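Local coordinates for dual specificity protein phosphatase 8 (Homo sapiens, PDB 4JMK) that probably removes phosphate from phosphotyrosine, phosphoserine and phosphothreonine of proteins, and so negatively regulates mitogen-activated protein kinases, at residues E72-A77 / V84-L89; P65-S70 / A96-A101; D22-N27 / D43-S48; T4-H9 / Y115-D120. The protein carries 1 engineered substitution. All blocks are in the same frame, centred on the assembly; numbering follows the deposited sequence.

Interaction 1: residues E72-A77 / V84-L89; sequences EFIDKA and VIVHSL. Engineered in segment 84-89: Ser88 (natural residue Cys). With SO4 (sulfate ion), chain C.
Val84, at the start of its segment, meets Phe73, Ile74 and Ala77 where helix 67-79 lies against strand 83-87. The two run nearly antiparallel, at 153°, with their axes 9.2 Å apart at closest approach. From CB outward, the valine's carbons meet three different residues of the helix. CB rests against the methyl of the helix alanine, with Val84 CB 4.0 Å from Ala77 CB. CG1 lies between the backbone N and the carbonyl carbon (chi1 52°), which keeps it near Ala77 CB as well and brings it to the Ile74 branch, with Val84 CG1 4.0 Å from Ile74 CG2. The other methyl points to the aromatic ring, which it approaches obliquely, and Val84 CG2 is 3.8 Å from Phe73 CE2. Farther along the strand the extended Ile74 chain crosses Val86 at about a right angle, Ile74 CD1 being 4.1 Å from Val86 CG2. Leu10 of strand 10-13 borders Ile74, Val84 and Val86.

At the end of the strand, His87 ND1 donates to Ser88 O at 3.1 Å, nearly straight at 168° and within the imidazole plane. Ser88 is an engineered replacement for the cysteine predicted to form the phosphocysteine intermediate. Its OG makes a very short hydrogen bond to the sulfate, 2.5 Å from Ser88 OG to O4, while Ala90 N, Ile92 N, Ser93 N and Arg94 NE also bind the anion, in the manner of the phosphatase P-loop. The chemistry thus divides: a buried, wholly apolar helix-strand interface gives way, at the end of the same strand, to a polar loop shaped for an anion.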
# COMPACT_ATOMS: atom_id res chain seq x y z
N GLU A 72 -1.83 7.51 5.84
CA GLU A 72 -2.83 8.56 6.04
C GLU A 72 -3.92 8.54 4.94
O GLU A 72 -5.12 8.65 5.23
CB GLU A 72 -2.12 9.92 6.08
CG GLU A 72 -3.02 11.13 6.24
CD GLU A 72 -2.29 12.45 5.94
OE1 GLU A 72 -2.05 13.22 6.89
OE2 GLU A 72 -1.97 12.71 4.76
N PHE A 73 -3.49 8.40 3.69
CA PHE A 73 -4.41 8.33 2.56
C PHE A 73 -5.36 7.14 2.70
O PHE A 73 -6.58 7.27 2.49
CB PHE A 73 -3.62 8.23 1.25
CG PHE A 73 -4.49 8.20 0.00
CD1 PHE A 73 -5.12 9.36 -0.45
CD2 PHE A 73 -4.65 7.03 -0.72
CE1 PHE A 73 -5.92 9.34 -1.60
CE2 PHE A 73 -5.44 6.99 -1.87
CZ PHE A 73 -6.07 8.16 -2.32
N ILE A 74 -4.81 5.98 3.03
CA ILE A 74 -5.63 4.78 3.20
C ILE A 74 -6.62 4.99 4.34
O ILE A 74 -7.79 4.60 4.23
CB ILE A 74 -4.76 3.51 3.45
CG1 ILE A 74 -3.96 3.17 2.18
CG2 ILE A 74 -5.63 2.32 3.90
CD1 ILE A 74 -2.82 2.20 2.42
N ASP A 75 -6.18 5.63 5.42
CA ASP A 75 -7.11 5.92 6.52
C ASP A 75 -8.16 6.98 6.17
O ASP A 75 -9.25 7.00 6.76
CB ASP A 75 -6.33 6.30 7.79
CG ASP A 75 -5.69 5.09 8.45
OD1 ASP A 75 -6.30 3.99 8.38
OD2 ASP A 75 -4.60 5.23 9.04
N LYS A 76 -7.86 7.87 5.23
CA LYS A 76 -8.89 8.81 4.78
C LYS A 76 -10.05 8.06 4.13
O LYS A 76 -11.22 8.39 4.34
CB LYS A 76 -8.34 9.85 3.81
CG LYS A 76 -7.43 10.88 4.45
CD LYS A 76 -7.07 11.95 3.41
CE LYS A 76 -6.02 12.93 3.93
NZ LYS A 76 -5.56 13.88 2.84
N ALA A 77 -9.72 7.05 3.32
CA ALA A 77 -10.73 6.19 2.72
C ALA A 77 -11.52 5.45 3.80
O ALA A 77 -12.76 5.43 3.78
CB ALA A 77 -10.09 5.19 1.74
N VAL A 84 -10.06 1.55 -0.95
CA VAL A 84 -8.94 2.10 -1.71
C VAL A 84 -8.17 0.93 -2.30
O VAL A 84 -8.03 -0.11 -1.65
CB VAL A 84 -8.02 2.98 -0.82
CG1 VAL A 84 -7.61 2.24 0.44
CG2 VAL A 84 -6.79 3.45 -1.58
N ILE A 85 -7.72 1.08 -3.54
CA ILE A 85 -6.80 0.10 -4.09
C ILE A 85 -5.41 0.71 -4.16
O ILE A 85 -5.22 1.85 -4.60
CB ILE A 85 -7.24 -0.42 -5.48
CG1 ILE A 85 -6.26 -1.48 -5.99
CG2 ILE A 85 -7.34 0.71 -6.46
CD1 ILE A 85 -6.56 -1.95 -7.40
N VAL A 86 -4.44 -0.06 -3.67
CA VAL A 86 -3.05 0.31 -3.80
C VAL A 86 -2.49 -0.55 -4.93
O VAL A 86 -2.64 -1.78 -4.91
CB VAL A 86 -2.28 0.00 -2.52
CG1 VAL A 86 -0.86 0.51 -2.66
CG2 VAL A 86 -2.96 0.67 -1.36
N HIS A 87 -1.87 0.08 -5.91
CA HIS A 87 -1.38 -0.67 -7.06
C HIS A 87 -0.05 -0.13 -7.55
O HIS A 87 0.35 0.99 -7.21
CB HIS A 87 -2.39 -0.62 -8.23
CG HIS A 87 -2.36 0.67 -8.99
ND1 HIS A 87 -1.55 0.86 -10.10
CD2 HIS A 87 -3.01 1.84 -8.80
CE1 HIS A 87 -1.72 2.09 -10.56
NE2 HIS A 87 -2.59 2.71 -9.79
N SER A 88 0.64 -0.95 -8.33
CA SER A 88 1.78 -0.48 -9.10
C SER A 88 1.63 -1.11 -10.48
O SER A 88 0.51 -1.32 -10.94
CB SER A 88 3.08 -0.87 -8.40
OG SER A 88 2.97 -2.14 -7.78
N LEU A 89 2.73 -1.43 -11.15
CA LEU A 89 2.61 -2.05 -12.46
C LEU A 89 2.06 -3.47 -12.33
O LEU A 89 1.03 -3.81 -12.93
CB LEU A 89 3.96 -2.05 -13.19
CG LEU A 89 3.94 -2.59 -14.63
CD1 LEU A 89 2.90 -1.87 -15.45
CD2 LEU A 89 5.30 -2.42 -15.25
S SO4 C . 5.62 -3.68 -8.87
O1 SO4 C . 5.04 -3.12 -10.09
O2 SO4 C . 6.54 -2.69 -8.32
O3 SO4 C . 6.34 -4.89 -9.21
O4 SO4 C . 4.60 -4.00 -7.90

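Interaction 2: residues P65-S70 / A96-A101; sequences PWLDKS and ATIAIA
Helices 67-79 and 94-107 come nearest within these segments at Leu67 and Ile98, whose CA atoms are 6.7 Å apart, and four buried residues fill the space between the backbones. Leu67 has its CG beside the backbone N, anti to the carbonyl carbon (chi1 -68°), and from there sends one methyl across: Leu67 CD2 lies 3.9 Å from Ala101 CB and is within 4.2 Å of Ile98 CG1. One turn along, Ser70 uses its methylene as an apolar surface, Ser70 CB being 3.9 Å from Ile98 CG2, and its hydroxyl oxygen also borders Ile98 CD1.

That hydroxyl is turned back on its own segment. Ser70 OG donates to Trp66 O at 2.7 Å, from above the carbonyl plane, and Ser70 N reaches the same Trp66 O at 2.9 Å, so two donors of one residue grip a single carbonyl. Removing the hydroxyl with an alanine here would probably leave Trp66 O with one of these two bonds and open a small gap beside Ile98 CD1. Leu33 of strand 29-34 touches both Ser70 and Ile98, placing this side of the helix pair on the sheet, whereas Leu67 also meets Tyr138 of helix 129-148. Since the serine's polarity is spent within its own segment, what crosses between the helices is van der Waals contact alone.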
# COMPACT_ATOMS: atom_id res chain seq x y z
N PRO A 65 9.95 7.70 3.36
CA PRO A 65 9.25 8.94 3.70
C PRO A 65 7.93 9.07 3.01
O PRO A 65 7.31 10.11 3.19
CB PRO A 65 10.16 10.02 3.12
CG PRO A 65 10.73 9.37 1.96
CD PRO A 65 11.06 8.01 2.48
N TRP A 66 7.52 8.09 2.21
CA TRP A 66 6.18 8.12 1.62
C TRP A 66 5.22 7.27 2.42
O TRP A 66 4.02 7.32 2.19
CB TRP A 66 6.22 7.60 0.18
CG TRP A 66 6.89 8.53 -0.77
CD1 TRP A 66 8.12 8.38 -1.35
CD2 TRP A 66 6.34 9.75 -1.29
NE1 TRP A 66 8.38 9.45 -2.18
CE2 TRP A 66 7.30 10.30 -2.17
CE3 TRP A 66 5.14 10.43 -1.10
CZ2 TRP A 66 7.09 11.50 -2.85
CZ3 TRP A 66 4.93 11.62 -1.77
CH2 TRP A 66 5.90 12.14 -2.64
N LEU A 67 5.75 6.48 3.35
CA LEU A 67 4.92 5.50 4.05
C LEU A 67 3.87 6.14 4.95
O LEU A 67 2.70 5.77 4.90
CB LEU A 67 5.79 4.50 4.83
CG LEU A 67 6.62 3.56 3.94
CD1 LEU A 67 7.51 2.62 4.78
CD2 LEU A 67 5.70 2.76 3.02
N ASP A 68 4.27 7.11 5.76
CA ASP A 68 3.29 7.74 6.64
C ASP A 68 2.16 8.45 5.88
O ASP A 68 1.00 8.37 6.29
CB ASP A 68 3.98 8.69 7.63
CG ASP A 68 4.60 7.95 8.82
OD1 ASP A 68 4.09 6.86 9.21
OD2 ASP A 68 5.57 8.48 9.39
N LYS A 69 2.48 9.11 4.77
CA LYS A 69 1.46 9.77 3.95
C LYS A 69 0.57 8.79 3.19
O LYS A 69 -0.62 9.04 3.00
CB LYS A 69 2.10 10.77 2.97
CG LYS A 69 2.62 12.04 3.65
CD LYS A 69 2.95 13.12 2.62
CE LYS A 69 3.42 14.41 3.29
NZ LYS A 69 4.87 14.67 3.05
N SER A 70 1.15 7.68 2.74
CA SER A 70 0.38 6.59 2.13
C SER A 70 -0.62 6.00 3.12
O SER A 70 -1.79 5.78 2.81
CB SER A 70 1.33 5.48 1.66
OG SER A 70 2.25 5.95 0.69
N ALA A 96 2.85 -3.69 -2.88
CA ALA A 96 2.80 -4.71 -1.84
C ALA A 96 3.47 -4.20 -0.56
O ALA A 96 2.97 -4.40 0.55
CB ALA A 96 3.47 -6.00 -2.33
N THR A 97 4.60 -3.53 -0.72
CA THR A 97 5.32 -3.02 0.45
C THR A 97 4.49 -1.98 1.21
O THR A 97 4.45 -1.97 2.44
CB THR A 97 6.71 -2.46 0.06
OG1 THR A 97 7.45 -3.49 -0.61
CG2 THR A 97 7.48 -2.02 1.30
N ILE A 98 3.79 -1.12 0.48
CA ILE A 98 2.91 -0.15 1.15
C ILE A 98 1.81 -0.83 1.96
O ILE A 98 1.58 -0.46 3.12
CB ILE A 98 2.34 0.87 0.14
CG1 ILE A 98 3.47 1.78 -0.34
CG2 ILE A 98 1.20 1.71 0.78
CD1 ILE A 98 3.11 2.67 -1.54
N ALA A 99 1.17 -1.84 1.38
CA ALA A 99 0.14 -2.60 2.09
C ALA A 99 0.70 -3.24 3.36
O ALA A 99 0.04 -3.24 4.41
CB ALA A 99 -0.44 -3.68 1.18
N ILE A 100 1.91 -3.78 3.26
CA ILE A 100 2.55 -4.41 4.43
C ILE A 100 2.79 -3.38 5.51
O ILE A 100 2.47 -3.63 6.67
CB ILE A 100 3.87 -5.14 4.06
CG1 ILE A 100 3.56 -6.31 3.12
CG2 ILE A 100 4.56 -5.68 5.32
CD1 ILE A 100 4.76 -6.85 2.35
N ALA A 101 3.34 -2.23 5.15
CA ALA A 101 3.56 -1.16 6.13
C ALA A 101 2.25 -0.72 6.80
O ALA A 101 2.22 -0.42 7.99
CB ALA A 101 4.27 0.03 5.49

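Interaction 3: residues D22-N27 / D43-S48; sequences DLMTQN and DFICES
Met24 holds helix 21-26 to the loop between strands 29-34 and 50-52, packing against Phe44 and Ile45. At the beginning of the segment, Asp22 contributes its carbonyl to the helix, accepting from Gln26 N. Leu23 follows with its side chain turned to the helix 15-18 region, where it touches Asp17. Met24 then points at the loop. Its first two side-chain carbons cross the phenyl ring at about a right angle: Met24 CB is 3.8 Å and Met24 CG 3.9 Å from Phe44 CE1, with CB coming to the ring obliquely. The chain then bends at both chi2 (-77°) and chi3 (-71°), curling the thioether round until Met24 CE lies 4.1 Å from Ile45 CD1. Trimming the ring to an alanine here would probably uncover Met24 CB and CG and leave the methionine freer to change its bend.

The segment closes at Asn27, the first residue to leave helical geometry. Its side chain folds back, and Asn27 ND2 donates to Leu23 O at 2.8 Å, almost straight (174°) and in the plane of the amide. Asn27 N reaches the same Leu23 O at 3.1 Å from the opposite face of the carbonyl, so both donors pin the end of the helix. Val32 touches both Met24 and Ile45, and Val18 and Ile29 add to the methionine's surroundings. Away from the active site, this joins a short helix and a long connecting loop to strand 29-34, an inner strand of the sheet in the phosphatase α/β fold.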
# COMPACT_ATOMS: atom_id res chain seq x y z
N ASP A 22 -14.85 -1.78 -15.29
CA ASP A 22 -15.89 -2.68 -14.80
C ASP A 22 -15.52 -3.33 -13.48
O ASP A 22 -16.35 -3.44 -12.59
CB ASP A 22 -16.21 -3.75 -15.84
CG ASP A 22 -16.83 -3.16 -17.09
OD1 ASP A 22 -17.34 -2.01 -17.01
OD2 ASP A 22 -16.81 -3.84 -18.14
N LEU A 23 -14.27 -3.77 -13.36
CA LEU A 23 -13.82 -4.39 -12.11
C LEU A 23 -13.87 -3.38 -10.97
O LEU A 23 -14.33 -3.70 -9.86
CB LEU A 23 -12.39 -4.90 -12.28
CG LEU A 23 -11.79 -5.61 -11.08
CD1 LEU A 23 -12.52 -6.93 -10.81
CD2 LEU A 23 -10.29 -5.84 -11.30
N MET A 24 -13.39 -2.17 -11.24
CA MET A 24 -13.40 -1.12 -10.23
C MET A 24 -14.82 -0.72 -9.84
O MET A 24 -15.11 -0.57 -8.65
CB MET A 24 -12.61 0.10 -10.73
CG MET A 24 -11.13 -0.18 -10.92
SD MET A 24 -10.24 -0.23 -9.34
CE MET A 24 -10.32 1.54 -8.95
N THR A 25 -15.71 -0.56 -10.82
CA THR A 25 -17.09 -0.18 -10.49
C THR A 25 -17.84 -1.33 -9.81
O THR A 25 -18.63 -1.10 -8.90
CB THR A 25 -17.88 0.28 -11.73
OG1 THR A 25 -17.92 -0.77 -12.69
CG2 THR A 25 -17.22 1.49 -12.36
N GLN A 26 -17.58 -2.55 -10.27
CA GLN A 26 -18.15 -3.77 -9.70
C GLN A 26 -17.86 -3.88 -8.21
O GLN A 26 -18.69 -4.37 -7.43
CB GLN A 26 -17.57 -4.99 -10.44
CG GLN A 26 -18.00 -6.36 -9.98
CD GLN A 26 -17.29 -7.47 -10.75
OE1 GLN A 26 -16.69 -7.22 -11.80
NE2 GLN A 26 -17.34 -8.69 -10.24
N ASN A 27 -16.67 -3.44 -7.82
CA ASN A 27 -16.24 -3.56 -6.42
C ASN A 27 -16.37 -2.26 -5.65
O ASN A 27 -15.93 -2.17 -4.49
CB ASN A 27 -14.79 -4.04 -6.35
CG ASN A 27 -14.66 -5.50 -6.70
OD1 ASN A 27 -14.79 -6.37 -5.83
ND2 ASN A 27 -14.43 -5.79 -7.97
N ASP A 43 -9.12 7.45 -15.85
CA ASP A 43 -9.91 8.64 -16.13
C ASP A 43 -11.13 8.74 -15.24
O ASP A 43 -11.62 9.85 -14.94
CB ASP A 43 -10.36 8.64 -17.60
CG ASP A 43 -9.26 9.08 -18.53
OD1 ASP A 43 -9.58 9.61 -19.62
OD2 ASP A 43 -8.08 8.91 -18.16
N PHE A 44 -11.62 7.58 -14.80
CA PHE A 44 -12.86 7.50 -14.03
C PHE A 44 -12.69 7.71 -12.53
O PHE A 44 -13.66 7.61 -11.77
CB PHE A 44 -13.58 6.17 -14.31
CG PHE A 44 -12.73 4.94 -14.10
CD1 PHE A 44 -12.59 4.39 -12.83
CD2 PHE A 44 -12.08 4.34 -15.17
CE1 PHE A 44 -11.81 3.25 -12.63
CE2 PHE A 44 -11.31 3.20 -14.98
CZ PHE A 44 -11.17 2.66 -13.71
N ILE A 45 -11.46 8.02 -12.10
CA ILE A 45 -11.16 8.28 -10.70
C ILE A 45 -10.99 9.79 -10.44
O ILE A 45 -10.32 10.48 -11.22
CB ILE A 45 -9.85 7.56 -10.25
CG1 ILE A 45 -10.02 6.03 -10.30
CG2 ILE A 45 -9.43 8.00 -8.86
CD1 ILE A 45 -11.16 5.48 -9.39
N CYS A 46 -11.60 10.29 -9.36
CA CYS A 46 -11.52 11.71 -8.98
C CYS A 46 -10.17 12.11 -8.42
O CYS A 46 -9.59 11.38 -7.62
CB CYS A 46 -12.57 12.03 -7.91
SG CYS A 46 -14.24 11.78 -8.48
N GLU A 47 -9.69 13.29 -8.80
CA GLU A 47 -8.39 13.76 -8.32
C GLU A 47 -8.29 13.77 -6.80
O GLU A 47 -7.25 13.42 -6.23
CB GLU A 47 -8.08 15.15 -8.88
CG GLU A 47 -6.65 15.60 -8.63
CD GLU A 47 -5.62 14.70 -9.32
OE1 GLU A 47 -4.55 14.45 -8.73
OE2 GLU A 47 -5.88 14.27 -10.47
N SER A 48 -9.38 14.15 -6.13
CA SER A 48 -9.34 14.23 -4.67
C SER A 48 -9.30 12.85 -4.01
O SER A 48 -9.06 12.74 -2.81
CB SER A 48 -10.56 15.01 -4.14
OG SER A 48 -11.76 14.32 -4.42

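Interaction 4: residues T4-H9 / Y115-D120; sequences TRILPH and YRFVKD
Ile6 and Phe117 run alongside each other in opposite directions, forming the centre of the contact between the first strand and helix 111-121. The isoleucine branch arrives at the rim of the ring, in its plane, with Ile6 CG2 4.0 Å from Phe117 CE2. The carbonyl of the same residue also comes near the ring plane at this edge, placing Ile6 O 3.8 Å from Phe117 CE2. Phe117 gets there because its CG stands anti to the backbone N (chi1 -175°), carrying the ring out from the helix toward the strand. On the buried flank, Ile6 extends its other branch across Val118, with Ile6 CD1 4.2 Å from Val118 CG1.

Toward the solvent the contact thins. Leu7 and Phe117 are both partly exposed, and they cross at about a right angle with a single methyl against the ring, Leu7 CD2 being 3.9 Å from Phe117 CZ. Arg121 makes a cation-pi interaction with this same ring. Both Ile6 and Leu7 are presented to the helix at a classic beta bulge, where they lie opposite Leu10.

Deeper in the fold, Ile103 of helix 94-107 touches Ile6, Phe117 and Val118, while Leu12 of strand 10-13 borders Ile6 and Val118. The contact therefore closes a corner between an outermost strand of the sheet, its antiparallel neighbour and two successive helices.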
# COMPACT_ATOMS: atom_id res chain seq x y z
N THR A 4 -6.71 -8.46 -5.25
CA THR A 4 -6.74 -9.03 -3.90
C THR A 4 -7.35 -8.08 -2.88
O THR A 4 -6.92 -6.93 -2.76
CB THR A 4 -5.33 -9.37 -3.40
OG1 THR A 4 -4.63 -10.08 -4.42
CG2 THR A 4 -5.40 -10.22 -2.14
N ARG A 5 -8.34 -8.55 -2.14
CA ARG A 5 -8.84 -7.82 -0.98
C ARG A 5 -7.95 -8.13 0.23
O ARG A 5 -7.85 -9.28 0.65
CB ARG A 5 -10.28 -8.22 -0.70
CG ARG A 5 -11.00 -7.35 0.33
CD ARG A 5 -12.35 -7.94 0.72
NE ARG A 5 -12.23 -8.95 1.78
CZ ARG A 5 -12.28 -10.27 1.59
NH1 ARG A 5 -12.46 -10.77 0.37
NH2 ARG A 5 -12.17 -11.09 2.63
N ILE A 6 -7.29 -7.12 0.78
CA ILE A 6 -6.40 -7.34 1.94
C ILE A 6 -7.16 -7.13 3.26
O ILE A 6 -7.11 -7.97 4.17
CB ILE A 6 -5.15 -6.43 1.89
CG1 ILE A 6 -4.37 -6.66 0.59
CG2 ILE A 6 -4.25 -6.68 3.10
CD1 ILE A 6 -3.85 -8.10 0.43
N LEU A 7 -7.85 -5.99 3.36
CA LEU A 7 -8.75 -5.68 4.47
C LEU A 7 -10.05 -5.20 3.83
O LEU A 7 -10.06 -4.94 2.63
CB LEU A 7 -8.15 -4.57 5.34
CG LEU A 7 -6.75 -4.83 5.92
CD1 LEU A 7 -6.29 -3.60 6.70
CD2 LEU A 7 -6.76 -6.05 6.83
N PRO A 8 -11.15 -5.08 4.61
CA PRO A 8 -12.40 -4.67 3.94
C PRO A 8 -12.28 -3.34 3.19
O PRO A 8 -12.97 -3.16 2.19
CB PRO A 8 -13.40 -4.55 5.11
CG PRO A 8 -12.92 -5.53 6.11
CD PRO A 8 -11.38 -5.48 6.01
N HIS A 9 -11.41 -2.44 3.63
CA HIS A 9 -11.26 -1.16 2.95
C HIS A 9 -10.00 -1.12 2.08
O HIS A 9 -9.73 -0.11 1.45
CB HIS A 9 -11.24 -0.00 3.95
CG HIS A 9 -10.13 -0.09 4.96
ND1 HIS A 9 -10.06 -1.09 5.90
CD2 HIS A 9 -9.07 0.72 5.19
CE1 HIS A 9 -9.00 -0.90 6.66
NE2 HIS A 9 -8.38 0.19 6.25
N TYR A 115 4.25 -9.01 6.63
CA TYR A 115 4.67 -9.56 5.34
C TYR A 115 3.91 -10.86 5.08
O TYR A 115 3.34 -11.07 4.00
CB TYR A 115 6.19 -9.80 5.36
CG TYR A 115 6.85 -10.34 4.10
CD1 TYR A 115 6.19 -10.37 2.88
CD2 TYR A 115 8.15 -10.83 4.16
CE1 TYR A 115 6.83 -10.87 1.74
CE2 TYR A 115 8.79 -11.34 3.03
CZ TYR A 115 8.12 -11.35 1.83
OH TYR A 115 8.76 -11.85 0.71
N ARG A 116 3.87 -11.74 6.08
CA ARG A 116 3.18 -13.01 5.94
C ARG A 116 1.66 -12.80 5.74
O ARG A 116 1.02 -13.54 4.98
CB ARG A 116 3.46 -13.90 7.16
CG ARG A 116 2.98 -15.34 7.05
CD ARG A 116 3.29 -16.09 8.35
NE ARG A 116 2.71 -15.39 9.50
CZ ARG A 116 2.97 -15.68 10.77
NH1 ARG A 116 3.81 -16.66 11.08
NH2 ARG A 116 2.39 -14.98 11.74
N PHE A 117 1.09 -11.81 6.43
CA PHE A 117 -0.35 -11.52 6.30
C PHE A 117 -0.71 -11.17 4.85
O PHE A 117 -1.70 -11.68 4.30
CB PHE A 117 -0.74 -10.37 7.24
CG PHE A 117 -2.23 -10.07 7.27
CD1 PHE A 117 -3.02 -10.52 8.33
CD2 PHE A 117 -2.82 -9.33 6.27
CE1 PHE A 117 -4.38 -10.23 8.36
CE2 PHE A 117 -4.19 -9.03 6.29
CZ PHE A 117 -4.97 -9.48 7.33
N VAL A 118 0.09 -10.31 4.23
CA VAL A 118 -0.20 -9.91 2.87
C VAL A 118 0.14 -11.03 1.90
O VAL A 118 -0.61 -11.30 0.95
CB VAL A 118 0.56 -8.64 2.49
CG1 VAL A 118 0.27 -8.25 1.03
CG2 VAL A 118 0.15 -7.52 3.45
N LYS A 119 1.26 -11.70 2.17
CA LYS A 119 1.73 -12.80 1.32
C LYS A 119 0.72 -13.96 1.28
O LYS A 119 0.50 -14.56 0.23
CB LYS A 119 3.09 -13.28 1.84
CG LYS A 119 3.65 -14.50 1.12
CD LYS A 119 4.31 -14.11 -0.18
CE LYS A 119 5.11 -15.28 -0.77
NZ LYS A 119 5.51 -14.95 -2.15
N ASP A 120 0.11 -14.27 2.42
CA ASP A 120 -0.93 -15.30 2.48
C ASP A 120 -2.12 -15.00 1.57
O ASP A 120 -2.72 -15.91 1.01
CB ASP A 120 -1.45 -15.49 3.91
CG ASP A 120 -0.47 -16.21 4.80
OD1 ASP A 120 -0.62 -16.11 6.03
OD2 ASP A 120 0.47 -16.86 4.28

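All four contacts belong to one phosphatase catalytic domain. Interaction 4 joins the two ends of the chain segment that contains the others; inside it interaction 3 closes first, and interaction 1 is then nested within interaction 2. Interactions 1 and 2 share helix 67-79, have centres about 9 Å apart, and touch through Val86 and Ile98. Interaction 4 reaches the sheet of interaction 1 through Val84 and His9, and meets interaction 2 where Ile100 packs on Val118. Interaction 3 lies about 21 Å from interactions 2 and 4, centre to centre, but touches interaction 1 through Met24 and Ile85. Strand 83-87, which leads into the anion-binding loop, is thus packed from several directions.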